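Local coordinates for protein GCN5-related N-acetyltransferase (Exiguobacterium sibiricum 255-15, PDB 3GY9) that binds coenzyme A and probably transfers an acyl group from an acyl-coenzyme A to an acceptor that is not yet known, at residues L112-E117 with P121-L126; P19-S24 with Q30-M35. All coordinates share one frame; numbering follows the deposited sequence.

Contact 1: residues L112-E117 with P121-L126; sequences LVLYSE and PFYQGL. With COA (coenzyme A), chain B.
Leu114 lays both methyls of its isobutyl end over one face of the Tyr123 ring. Leu114 CD2 stands 3.9 Å from the centroid of the Tyr123 ring, 28° off its normal, a CH-pi contact. It comes closest to the ring at Tyr123 CE1, with Leu114 CD2 3.5 Å away, while Leu114 CD1 sits above the middle of the same face. A chi1 of 61° sets CG of Leu114 between the backbone N and the carbonyl carbon, at the end of strand 111-114, and this brings both methyls over the ring. Ser116 adds a lighter, oblique touch, its CB 3.6 Å from Tyr123 CE2. Its OG is turned to the backbone N of Ala119, a hydrogen bond within the turn that leads into helix 120-125. Behind Tyr123, the opposite face of its ring is backed by Phe122 CD2. The Phe122 ring in turn takes coenzyme A on one face, with CCP of the pantetheine arm over its centre, and Leu126 CD1 on the other. Phe122 CD1 also lies 3.3 Å from the ribose oxygen O4B of the cofactor. Strand end, tyrosine, phenylalanine and cofactor thus form a layered series. Since the two segments meet through carbon and ring surfaces, shape and dispersion, rather than directed polar bonds, probably set how helix 120-125 presents Phe122 to coenzyme A.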
loop_
_atom_site.group_PDB
_atom_site.type_symbol
_atom_site.label_atom_id
_atom_site.label_comp_id
_atom_site.label_asym_id
_atom_site.label_seq_id
_atom_site.Cartn_x
_atom_site.Cartn_y
_atom_site.Cartn_z
ATOM N N LEU A 112 -9.346 -2.370 7.948
ATOM C CA LEU A 112 -8.017 -1.967 7.463
ATOM C C LEU A 112 -7.654 -0.606 8.002
ATOM O O LEU A 112 -8.497 0.289 8.060
ATOM C CB LEU A 112 -7.961 -1.911 5.940
ATOM C CG LEU A 112 -8.257 -3.235 5.236
ATOM C CD1 LEU A 112 -8.255 -3.022 3.737
ATOM C CD2 LEU A 112 -7.254 -4.332 5.615
ATOM N N VAL A 113 -6.394 -0.480 8.416
ATOM C CA VAL A 113 -5.888 0.757 8.979
ATOM C C VAL A 113 -4.589 1.145 8.308
ATOM O O VAL A 113 -3.927 0.320 7.706
ATOM C CB VAL A 113 -5.672 0.647 10.498
ATOM C CG1 VAL A 113 -6.975 0.217 11.177
ATOM C CG2 VAL A 113 -4.536 -0.299 10.859
ATOM N N LEU A 114 -4.223 2.412 8.438
ATOM C CA LEU A 114 -2.961 2.902 7.867
ATOM C C LEU A 114 -2.562 4.197 8.559
ATOM O O LEU A 114 -3.375 4.841 9.227
ATOM C CB LEU A 114 -3.059 3.092 6.348
ATOM C CG LEU A 114 -4.101 4.106 5.853
ATOM C CD1 LEU A 114 -3.514 5.508 5.705
ATOM C CD2 LEU A 114 -4.716 3.646 4.534
ATOM N N TYR A 115 -1.294 4.554 8.358
ATOM C CA TYR A 115 -0.750 5.813 8.854
ATOM C C TYR A 115 -0.246 6.628 7.679
ATOM O O TYR A 115 0.731 6.251 7.045
ATOM C CB TYR A 115 0.374 5.545 9.845
ATOM C CG TYR A 115 0.878 6.799 10.518
ATOM C CD1 TYR A 115 1.860 7.574 9.931
ATOM C CD2 TYR A 115 0.355 7.204 11.732
ATOM C CE1 TYR A 115 2.318 8.728 10.541
ATOM C CE2 TYR A 115 0.813 8.360 12.358
ATOM C CZ TYR A 115 1.792 9.114 11.746
ATOM O OH TYR A 115 2.253 10.256 12.360
ATOM N N SER A 116 -0.919 7.742 7.385
ATOM C CA SER A 116 -0.474 8.660 6.344
ATOM C C SER A 116 -0.630 10.086 6.817
ATOM O O SER A 116 -1.750 10.548 7.025
ATOM C CB SER A 116 -1.287 8.473 5.073
ATOM O OG SER A 116 -0.809 9.350 4.057
ATOM N N GLU A 117 0.492 10.778 6.983
ATOM C CA GLU A 117 0.468 12.183 7.369
ATOM C C GLU A 117 0.215 13.111 6.190
ATOM O O GLU A 117 -0.199 14.251 6.386
ATOM C CB GLU A 117 1.787 12.575 8.040
ATOM C CG GLU A 117 1.928 12.009 9.438
ATOM C CD GLU A 117 3.341 12.124 9.999
ATOM O OE1 GLU A 117 4.320 12.131 9.213
ATOM O OE2 GLU A 117 3.465 12.182 11.240
ATOM N N PRO A 121 -6.691 13.467 1.694
ATOM C CA PRO A 121 -7.694 13.521 0.623
ATOM C C PRO A 121 -7.779 12.229 -0.209
ATOM O O PRO A 121 -8.885 11.756 -0.492
ATOM C CB PRO A 121 -7.196 14.676 -0.245
ATOM C CG PRO A 121 -6.477 15.565 0.727
ATOM C CD PRO A 121 -5.766 14.616 1.624
ATOM N N PHE A 122 -6.619 11.691 -0.572
ATOM C CA PHE A 122 -6.548 10.421 -1.298
ATOM C C PHE A 122 -7.292 9.325 -0.537
ATOM O O PHE A 122 -8.180 8.663 -1.090
ATOM C CB PHE A 122 -5.090 10.027 -1.524
ATOM C CG PHE A 122 -4.898 8.640 -2.099
ATOM C CD1 PHE A 122 -5.434 8.310 -3.335
ATOM C CD2 PHE A 122 -4.160 7.689 -1.419
ATOM C CE1 PHE A 122 -5.251 7.034 -3.869
ATOM C CE2 PHE A 122 -3.955 6.436 -1.965
ATOM C CZ PHE A 122 -4.515 6.115 -3.194
ATOM N N TYR A 123 -6.939 9.138 0.734
ATOM C CA TYR A 123 -7.535 8.047 1.519
ATOM C C TYR A 123 -9.015 8.265 1.823
ATOM O O TYR A 123 -9.798 7.315 1.789
ATOM C CB TYR A 123 -6.691 7.744 2.769
ATOM C CG TYR A 123 -5.369 7.109 2.386
ATOM C CD1 TYR A 123 -5.346 5.845 1.820
ATOM C CD2 TYR A 123 -4.146 7.771 2.561
ATOM C CE1 TYR A 123 -4.173 5.234 1.454
ATOM C CE2 TYR A 123 -2.950 7.157 2.182
ATOM C CZ TYR A 123 -2.977 5.891 1.617
ATOM O OH TYR A 123 -1.828 5.228 1.214
ATOM N N GLN A 124 -9.416 9.502 2.085
ATOM C CA GLN A 124 -10.838 9.754 2.275
ATOM C C GLN A 124 -11.629 9.491 1.006
ATOM O O GLN A 124 -12.736 8.969 1.081
ATOM C CB GLN A 124 -11.104 11.150 2.829
ATOM C CG GLN A 124 -10.594 11.270 4.270
ATOM C CD GLN A 124 -11.379 12.241 5.104
ATOM O OE1 GLN A 124 -12.612 12.236 5.090
ATOM N NE2 GLN A 124 -10.670 13.069 5.866
ATOM N N GLY A 125 -11.048 9.802 -0.155
ATOM C CA GLY A 125 -11.709 9.530 -1.438
ATOM C C GLY A 125 -11.960 8.050 -1.669
ATOM O O GLY A 125 -12.890 7.663 -2.375
ATOM N N LEU A 126 -11.133 7.214 -1.063
ATOM C CA LEU A 126 -11.304 5.771 -1.126
ATOM C C LEU A 126 -12.289 5.206 -0.081
ATOM O O LEU A 126 -12.578 4.002 -0.082
ATOM C CB LEU A 126 -9.958 5.099 -0.945
ATOM C CG LEU A 126 -8.925 5.318 -2.056
ATOM C CD1 LEU A 126 -7.542 4.882 -1.568
ATOM C CD2 LEU A 126 -9.318 4.564 -3.334
HETATM N N1A COA B . 0.250 13.994 -4.383
HETATM C C2A COA B . -0.616 13.619 -3.373
HETATM N N3A COA B . -1.914 13.243 -3.658
HETATM C C4A COA B . -2.335 13.239 -4.948
HETATM C C5A COA B . -1.481 13.614 -5.982
HETATM C C6A COA B . -0.175 13.995 -5.692
HETATM N N6A COA B . 0.629 14.459 -6.639
HETATM N N7A COA B . -2.181 13.515 -7.140
HETATM C C8A COA B . -3.434 13.092 -6.865
HETATM N N9A COA B . -3.537 12.929 -5.506
HETATM C C1B COA B . -4.722 12.524 -4.743
HETATM C C2B COA B . -5.967 13.279 -5.184
HETATM O O2B COA B . -6.798 13.513 -4.063
HETATM C C3B COA B . -6.632 12.326 -6.142
HETATM O O3B COA B . -8.027 12.479 -6.225
HETATM P P3B COA B . -8.632 13.077 -7.590
HETATM O O7A COA B . -10.138 13.141 -7.492
HETATM O O8A COA B . -8.034 14.447 -7.781
HETATM O O9A COA B . -8.246 12.203 -8.761
HETATM C C4B COA B . -6.275 10.991 -5.527
HETATM O O4B COA B . -4.977 11.155 -4.989
HETATM C C5B COA B . -6.329 9.831 -6.524
HETATM O O5B COA B . -5.465 10.091 -7.601
HETATM P P1A COA B . -4.385 9.011 -8.149
HETATM O O1A COA B . -4.965 7.633 -8.215
HETATM O O2A COA B . -3.909 9.580 -9.445
HETATM O O3A COA B . -3.265 9.167 -7.022
HETATM P P2A COA B . -1.695 8.879 -7.140
HETATM O O4A COA B . -1.364 7.827 -8.183
HETATM O O5A COA B . -0.970 10.172 -7.226
HETATM O O6A COA B . -1.453 8.219 -5.698
HETATM C CBP COA B . -0.510 8.888 -3.562
HETATM C CCP COA B . -1.720 8.943 -4.498
HETATM C CDP COA B . -0.286 7.444 -3.124
HETATM C CEP COA B . -0.839 9.752 -2.327
HETATM C CAP COA B . 0.741 9.409 -4.297
HETATM O OAP COA B . 0.469 10.684 -4.837
HETATM C C9P COA B . 1.916 9.506 -3.364
HETATM O O9P COA B . 2.725 8.395 -3.090
HETATM N N8P COA B . 2.104 10.707 -2.827
HETATM C C7P COA B . 3.203 10.981 -1.909
HETATM C C6P COA B . 2.787 11.979 -0.826
HETATM C C5P COA B . 2.532 13.341 -1.431
HETATM O O5P COA B . 2.359 13.463 -2.656
HETATM N N4P COA B . 2.512 14.372 -0.588
HETATM C C3P COA B . 1.998 15.669 -0.973
HETATM C C2P COA B . 2.909 16.383 -1.971
HETATM S S1P COA B . 4.624 16.584 -1.427
#

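Contact 2: residues P19-S24 with Q30-M35; sequences PLLAKS and QLVERM. With SO4 (sulfate ion), chain D; SO4 (sulfate ion), chain F; SO4 (sulfate ion), chain E.
Two consecutive helices, 18-26 and 31-37, pack here as a pair joined by a short connection in the N-terminal part of the acetyltransferase fold. The axes of segments 19-24 and 31-35 approach to 9.0 Å, with 137° between their directions, and Val32 points into the space between them. Its CG1, anti to the backbone N (chi1 180°), reaches Leu21 CD2 at 4.0 Å and meets Leu20 CD2 almost as closely, the Leu20 side chain crossing at about a right angle. Leu21 CD2 also rests on the backbone of the second helix, 3.6 Å from Glu33 CA. On the other flank, Ser24 OG lies 3.7 Å from Val32 CB and is held by two bonds. Ser24 OG donates to Leu20 O at 2.7 Å, a carbonyl that also takes Ser24 N, and accepts from a water that in turn receives Glu33 N. With an alanine here, the bridging water is likely to lose its anchor on the first helix, and Leu20 O one of its two donors. At the start of helix 31-37, Gln30 N donates to O1 of the chain D sulfate at 3.1 Å (165°), and Arg34 NH2 makes a weak bond to O4 of the same ion. The sulfates probably come from the crystallisation liquor. Such a helical pair, lying against the central sheet after its first strand, is typical of GNAT acetyltransferases.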
loop_
_atom_site.group_PDB
_atom_site.type_symbol
_atom_site.label_atom_id
_atom_site.label_comp_id
_atom_site.label_asym_id
_atom_site.label_seq_id
_atom_site.Cartn_x
_atom_site.Cartn_y
_atom_site.Cartn_z
ATOM N N PRO A 19 15.366 3.480 -8.408
ATOM C CA PRO A 19 14.637 4.747 -8.602
ATOM C C PRO A 19 13.639 5.081 -7.496
ATOM O O PRO A 19 13.607 6.215 -7.008
ATOM C CB PRO A 19 13.937 4.545 -9.940
ATOM C CG PRO A 19 14.770 3.527 -10.654
ATOM C CD PRO A 19 15.302 2.611 -9.603
ATOM N N LEU A 20 12.873 4.087 -7.071
ATOM C CA LEU A 20 11.890 4.262 -5.994
ATOM C C LEU A 20 12.578 4.628 -4.669
ATOM O O LEU A 20 12.117 5.505 -3.925
ATOM C CB LEU A 20 11.045 2.986 -5.841
ATOM C CG LEU A 20 9.571 3.161 -5.503
ATOM C CD1 LEU A 20 8.833 3.922 -6.563
ATOM C CD2 LEU A 20 8.956 1.792 -5.295
ATOM N N LEU A 21 13.701 3.971 -4.394
ATOM C CA LEU A 21 14.492 4.267 -3.193
ATOM C C LEU A 21 15.026 5.692 -3.219
ATOM O O LEU A 21 14.983 6.414 -2.216
ATOM C CB LEU A 21 15.662 3.296 -3.065
ATOM C CG LEU A 21 15.305 1.915 -2.548
ATOM C CD1 LEU A 21 16.423 0.900 -2.802
ATOM C CD2 LEU A 21 15.027 2.004 -1.047
ATOM N N ALA A 22 15.524 6.101 -4.380
ATOM C CA ALA A 22 16.138 7.421 -4.524
ATOM C C ALA A 22 15.132 8.544 -4.372
ATOM O O ALA A 22 15.360 9.507 -3.644
ATOM C CB ALA A 22 16.853 7.543 -5.869
ATOM N N LYS A 23 14.026 8.449 -5.106
ATOM C CA LYS A 23 13.023 9.490 -5.066
ATOM C C LYS A 23 12.355 9.607 -3.703
ATOM O O LYS A 23 12.104 10.725 -3.226
ATOM C CB LYS A 23 11.979 9.309 -6.179
ATOM C CG LYS A 23 12.554 9.483 -7.571
ATOM C CD LYS A 23 12.971 10.927 -7.825
ATOM C CE LYS A 23 13.471 11.153 -9.254
ATOM N N SER A 24 12.025 8.467 -3.108
ATOM C CA SER A 24 11.373 8.488 -1.808
ATOM C C SER A 24 12.305 9.086 -0.756
ATOM O O SER A 24 11.891 9.921 0.046
ATOM C CB SER A 24 10.889 7.098 -1.424
ATOM O OG SER A 24 11.950 6.167 -1.315
ATOM N N GLN A 30 11.052 7.288 4.443
ATOM C CA GLN A 30 11.805 6.066 4.696
ATOM C C GLN A 30 11.007 4.828 4.346
ATOM O O GLN A 30 11.525 3.713 4.462
ATOM C CB GLN A 30 12.190 5.953 6.174
ATOM C CG GLN A 30 13.079 7.069 6.685
ATOM C CD GLN A 30 13.122 7.142 8.217
ATOM O OE1 GLN A 30 12.752 6.188 8.915
ATOM N NE2 GLN A 30 13.566 8.284 8.741
ATOM N N LEU A 31 9.749 4.968 3.943
ATOM C CA LEU A 31 8.895 3.774 3.853
ATOM C C LEU A 31 9.308 2.739 2.808
ATOM O O LEU A 31 9.053 1.548 3.018
ATOM C CB LEU A 31 7.422 4.138 3.704
ATOM C CG LEU A 31 6.916 4.517 2.312
ATOM C CD1 LEU A 31 5.432 4.829 2.432
ATOM C CD2 LEU A 31 7.608 5.704 1.762
ATOM N N VAL A 32 9.922 3.147 1.695
ATOM C CA VAL A 32 10.379 2.172 0.705
ATOM C C VAL A 32 11.667 1.507 1.204
ATOM O O VAL A 32 11.817 0.277 1.134
ATOM C CB VAL A 32 10.614 2.805 -0.684
ATOM C CG1 VAL A 32 11.091 1.756 -1.679
ATOM C CG2 VAL A 32 9.344 3.465 -1.182
ATOM N N GLU A 33 12.574 2.317 1.738
ATOM C CA GLU A 33 13.797 1.793 2.332
ATOM C C GLU A 33 13.493 0.789 3.442
ATOM O O GLU A 33 14.114 -0.272 3.506
ATOM C CB GLU A 33 14.607 2.941 2.908
ATOM C CG GLU A 33 15.994 2.568 3.335
ATOM C CD GLU A 33 16.897 3.785 3.381
ATOM O OE1 GLU A 33 16.563 4.725 4.131
ATOM O OE2 GLU A 33 17.912 3.817 2.643
ATOM N N ARG A 34 12.552 1.118 4.332
ATOM C CA ARG A 34 12.205 0.237 5.436
ATOM C C ARG A 34 11.667 -1.087 4.911
ATOM O O ARG A 34 12.067 -2.169 5.370
ATOM C CB ARG A 34 11.163 0.901 6.343
ATOM C CG ARG A 34 11.707 1.984 7.235
ATOM C CD ARG A 34 10.754 2.290 8.412
ATOM N NE ARG A 34 9.784 3.355 8.151
ATOM C CZ ARG A 34 8.579 3.219 7.583
ATOM N NH1 ARG A 34 8.121 2.040 7.152
ATOM N NH2 ARG A 34 7.812 4.292 7.429
HETATM N N MSE A 35 10.770 -1.009 3.939
HETATM C CA MSE A 35 10.154 -2.195 3.353
HETATM C C MSE A 35 11.236 -3.129 2.816
HETATM O O MSE A 35 11.233 -4.337 3.069
HETATM C CB MSE A 35 9.202 -1.786 2.218
HETATM C CG MSE A 35 8.279 -2.888 1.735
HETATM SE SE MSE A 35 8.987 -3.857 0.224
HETATM C CE MSE A 35 8.548 -2.576 -1.126
HETATM S S SO4 D . 8.372 7.511 6.268
HETATM O O1 SO4 D . 9.184 8.697 6.547
HETATM O O2 SO4 D . 8.067 7.414 4.844
HETATM O O3 SO4 D . 7.133 7.569 7.042
HETATM O O4 SO4 D . 9.142 6.341 6.679
HETATM S S SO4 F . 9.300 -1.448 9.274
HETATM O O1 SO4 F . 8.762 -0.158 8.841
HETATM O O2 SO4 F . 9.715 -2.180 8.079
HETATM O O3 SO4 F . 8.280 -2.145 10.074
HETATM O O4 SO4 F . 10.479 -1.233 10.100
HETATM S S SO4 E . 3.841 1.976 6.920
HETATM O O1 SO4 E . 3.950 2.420 5.527
HETATM O O2 SO4 E . 5.156 1.686 7.478
HETATM O O3 SO4 E . 2.995 0.795 6.999
HETATM O O4 SO4 E . 3.196 3.024 7.723
HETATM O O HOH W 1 12.014 5.279 1.249
#

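In the fold
Both contacts are buried and lean on the same mixed sheet, but they join different elements around it. Contact 1 ties strand 111-114 to helix 120-125, which also carries part of the coenzyme A pocket; contact 2 joins helices 18-26 and 31-37 early in the chain. Their centres lie about 19 Å apart and they do not touch, though Tyr123 of contact 1 and Ser24 of contact 2 both rest on strand 76-84, at Val82 and Tyr83. Contact 1 is aromatic and methyl packing next to the cofactor, whereas contact 2 adds a water bridge to its aliphatic packing and, on its outer side, sulfate ions around Arg34.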